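Local structure of hypothetical bacterial 6-phosphogluconolactonase (Bacteroides fragilis, 3SCY) at residues 119-124 with 139-144. The protein is a putative 6-phosphogluconolactonase with a seven-bladed beta-propeller fold, which would hydrolyse 6-phosphogluconolactone to 6-phosphogluconate. Residues are numbered along the deposited sequence; the frame is centred on the assembly and turned at random.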
ATOM      1  N   GLY A 119       2.370 -16.309  -5.582  1.00 26.92           N
ATOM      2  CA  GLY A 119       3.681 -16.934  -5.617  1.00 26.65           C
ATOM      3  C   GLY A 119       4.193 -17.220  -4.216  1.00 29.91           C
ATOM      4  O   GLY A 119       5.108 -18.019  -4.062  1.00 28.80           O
ATOM      5  N   GLY A 120       3.640 -16.521  -3.198  1.00 25.06           N
ATOM      6  CA  GLY A 120       4.072 -16.647  -1.802  1.00 25.53           C
ATOM      7  C   GLY A 120       5.563 -16.384  -1.724  1.00 26.68           C
ATOM      8  O   GLY A 120       6.336 -17.197  -1.221  1.00 26.46           O
ATOM      9  N   SER A 121       5.977 -15.266  -2.319  1.00 21.58           N
ATOM     10  CA  SER A 121       7.368 -14.899  -2.455  1.00 19.73           C
ATOM     11  C   SER A 121       7.476 -13.393  -2.575  1.00 22.01           C
ATOM     12  O   SER A 121       6.458 -12.685  -2.686  1.00 21.39           O
ATOM     13  CB  SER A 121       7.956 -15.560  -3.708  1.00 23.90           C
ATOM     14  OG  SER A 121       7.250 -15.141  -4.869  1.00 26.09           O
ATOM     15  N   ILE A 122       8.726 -12.906  -2.597  1.00 20.57           N
ATOM     16  CA  ILE A 122       9.038 -11.515  -2.847  1.00 18.17           C
ATOM     17  C   ILE A 122      10.131 -11.477  -3.910  1.00 21.48           C
ATOM     18  O   ILE A 122      10.988 -12.380  -3.978  1.00 21.17           O
ATOM     19  CB  ILE A 122       9.417 -10.686  -1.594  1.00 20.11           C
ATOM     20  CG1 ILE A 122      10.704 -11.221  -0.926  1.00 21.37           C
ATOM     21  CG2 ILE A 122       8.234 -10.626  -0.620  1.00 19.06           C
ATOM     22  CD1 ILE A 122      11.198 -10.321   0.244  1.00 25.26           C
ATOM     23  N   THR A 123      10.048 -10.494  -4.793  1.00 17.27           N
ATOM     24  CA  THR A 123      11.017 -10.363  -5.884  1.00 16.78           C
ATOM     25  C   THR A 123      11.744  -9.025  -5.769  1.00 19.82           C
ATOM     26  O   THR A 123      11.116  -7.994  -5.538  1.00 18.24           O
ATOM     27  CB  THR A 123      10.320 -10.507  -7.265  1.00 20.08           C
ATOM     28  OG1 THR A 123       9.627 -11.746  -7.301  1.00 20.61           O
ATOM     29  CG2 THR A 123      11.332 -10.490  -8.431  1.00 21.59           C
ATOM     30  N   VAL A 124      13.069  -9.043  -5.977  1.00 19.16           N
ATOM     31  CA  VAL A 124      13.907  -7.849  -5.951  1.00 18.73           C
ATOM     32  C   VAL A 124      14.350  -7.542  -7.373  1.00 20.69           C
ATOM     33  O   VAL A 124      14.826  -8.462  -8.062  1.00 20.99           O
ATOM     34  CB  VAL A 124      15.158  -8.079  -5.031  1.00 21.01           C
ATOM     35  CG1 VAL A 124      16.079  -6.865  -5.010  1.00 19.35           C
ATOM     36  CG2 VAL A 124      14.727  -8.449  -3.612  1.00 21.43           C
ATOM     37  N   VAL A 139      14.634 -13.785  -5.946  1.00 21.58           N
ATOM     38  CA  VAL A 139      13.256 -14.278  -5.743  1.00 22.47           C
ATOM     39  C   VAL A 139      13.336 -15.082  -4.449  1.00 28.82           C
ATOM     40  O   VAL A 139      14.061 -16.090  -4.397  1.00 28.87           O
ATOM     41  CB  VAL A 139      12.644 -15.079  -6.930  1.00 27.26           C
ATOM     42  CG1 VAL A 139      11.211 -15.540  -6.621  1.00 27.15           C
ATOM     43  CG2 VAL A 139      12.659 -14.271  -8.217  1.00 26.70           C
ATOM     44  N   ILE A 140      12.675 -14.594  -3.393  1.00 25.53           N
ATOM     45  CA  ILE A 140      12.747 -15.197  -2.060  1.00 25.53           C
ATOM     46  C   ILE A 140      11.447 -15.925  -1.784  1.00 28.92           C
ATOM     47  O   ILE A 140      10.397 -15.287  -1.707  1.00 27.25           O
ATOM     48  CB  ILE A 140      13.094 -14.123  -0.980  1.00 27.38           C
ATOM     49  CG1 ILE A 140      14.396 -13.384  -1.369  1.00 27.79           C
ATOM     50  CG2 ILE A 140      13.218 -14.760   0.425  1.00 29.34           C
ATOM     51  CD1 ILE A 140      14.677 -12.068  -0.688  1.00 33.19           C
ATOM     52  N   GLU A 141      11.507 -17.261  -1.694  1.00 30.01           N
ATOM     53  CA  GLU A 141      10.328 -18.097  -1.469  1.00 30.63           C
ATOM     54  C   GLU A 141      10.090 -18.322   0.013  1.00 34.84           C
ATOM     55  O   GLU A 141      11.035 -18.325   0.814  1.00 36.87           O
ATOM     56  CB  GLU A 141      10.502 -19.456  -2.173  1.00 33.70           C
ATOM     57  CG  GLU A 141      10.542 -19.361  -3.690  1.00 46.24           C
ATOM     58  CD  GLU A 141       9.222 -19.252  -4.433  1.00 63.71           C
ATOM     59  OE1 GLU A 141       8.149 -19.459  -3.818  1.00 52.79           O
ATOM     60  OE2 GLU A 141       9.272 -18.999  -5.658  1.00 49.68           O
ATOM     61  N   PHE A 142       8.819 -18.485   0.382  1.00 28.25           N
ATOM     62  CA  PHE A 142       8.444 -18.753   1.763  1.00 27.09           C
ATOM     63  C   PHE A 142       7.711 -20.069   1.834  1.00 31.59           C
ATOM     64  O   PHE A 142       7.214 -20.564   0.816  1.00 33.19           O
ATOM     65  CB  PHE A 142       7.581 -17.616   2.341  1.00 25.69           C
ATOM     66  CG  PHE A 142       8.302 -16.292   2.318  1.00 24.96           C
ATOM     67  CD1 PHE A 142       9.149 -15.924   3.357  1.00 26.53           C
ATOM     68  CD2 PHE A 142       8.129 -15.405   1.259  1.00 24.63           C
ATOM     69  CE1 PHE A 142       9.844 -14.708   3.317  1.00 25.93           C
ATOM     70  CE2 PHE A 142       8.831 -14.192   1.214  1.00 25.57           C
ATOM     71  CZ  PHE A 142       9.668 -13.841   2.254  1.00 23.56           C
ATOM     72  N   LYS A 143       7.666 -20.650   3.031  1.00 28.04           N
ATOM     73  CA  LYS A 143       6.975 -21.907   3.284  1.00 29.16           C
ATOM     74  C   LYS A 143       6.044 -21.777   4.477  1.00 35.32           C
ATOM     75  O   LYS A 143       6.270 -20.952   5.368  1.00 36.77           O
ATOM     76  CB  LYS A 143       7.986 -23.043   3.519  1.00 33.13           C
ATOM     77  CG  LYS A 143       8.776 -23.426   2.270  1.00 43.38           C
ATOM     78  CD  LYS A 143       9.739 -24.588   2.547  1.00 53.78           C
ATOM     79  CE  LYS A 143      10.548 -24.960   1.331  1.00 65.09           C
ATOM     80  NZ  LYS A 143      11.357 -26.188   1.558  1.00 74.99           N
ATOM     81  N   GLY A 144       4.988 -22.580   4.479  1.00 33.27           N
ATOM     82  CA  GLY A 144       4.053 -22.595   5.590  1.00 33.29           C
ATOM     83  C   GLY A 144       2.605 -22.458   5.211  1.00 36.67           C
ATOM     84  O   GLY A 144       2.251 -22.398   4.029  1.00 36.14           O
TER
HETATM   85  O   HOH W   1       5.766 -19.904  -1.504  1.00 38.33           O
HETATM   86  O   HOH W   2       7.826 -17.170  -6.608  1.00 28.87           O
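The third and fourth strands of one beta-propeller blade, 121-126 and 138-141, pair here as an antiparallel hairpin, with Ile122 and Ile140 at its hydrogen-bonded position. Ile140 N gives a nearly straight bond to Ile122 O (2.8 Å, 172° at the hydrogen), and Ile122 N returns one to Ile140 O at 3.0 Å. Past the end of strand 138-141 the ladder gains one more rung, Phe142 N to Gly120 O at 3.2 Å. Gly120, whose phi is positive, forms a G1 beta bulge with Ser121 opposite Asn116 on the neighbouring strand. The two isoleucines run side by side, Ile122 CG1 against Ile140 CB at 3.8 Å, and their CD1 methyls also meet. With Phe142 they turn toward the next blade, where Leu157, Phe182 and Leu197 receive them and His180 stacks on the Phe142 ring. That ring comes edge-on to residues 120-122, CG standing beside its own backbone N (chi1 -60°), with CD2 at Ser121 CA and Gly120 O in the ring plane. On the other face Thr123 and Val139 lie side by side, CG2 to CG2 at 4.0 Å, while Thr123 OG1 bonds to Thr97 O and Asn116 ND2. Glu141 bends at chi2 (-81°) back toward Ser121, whose OG is also held by Asn116; a water accepts from Ser121 OG at 2.7 Å and donates to Glu141 OE2.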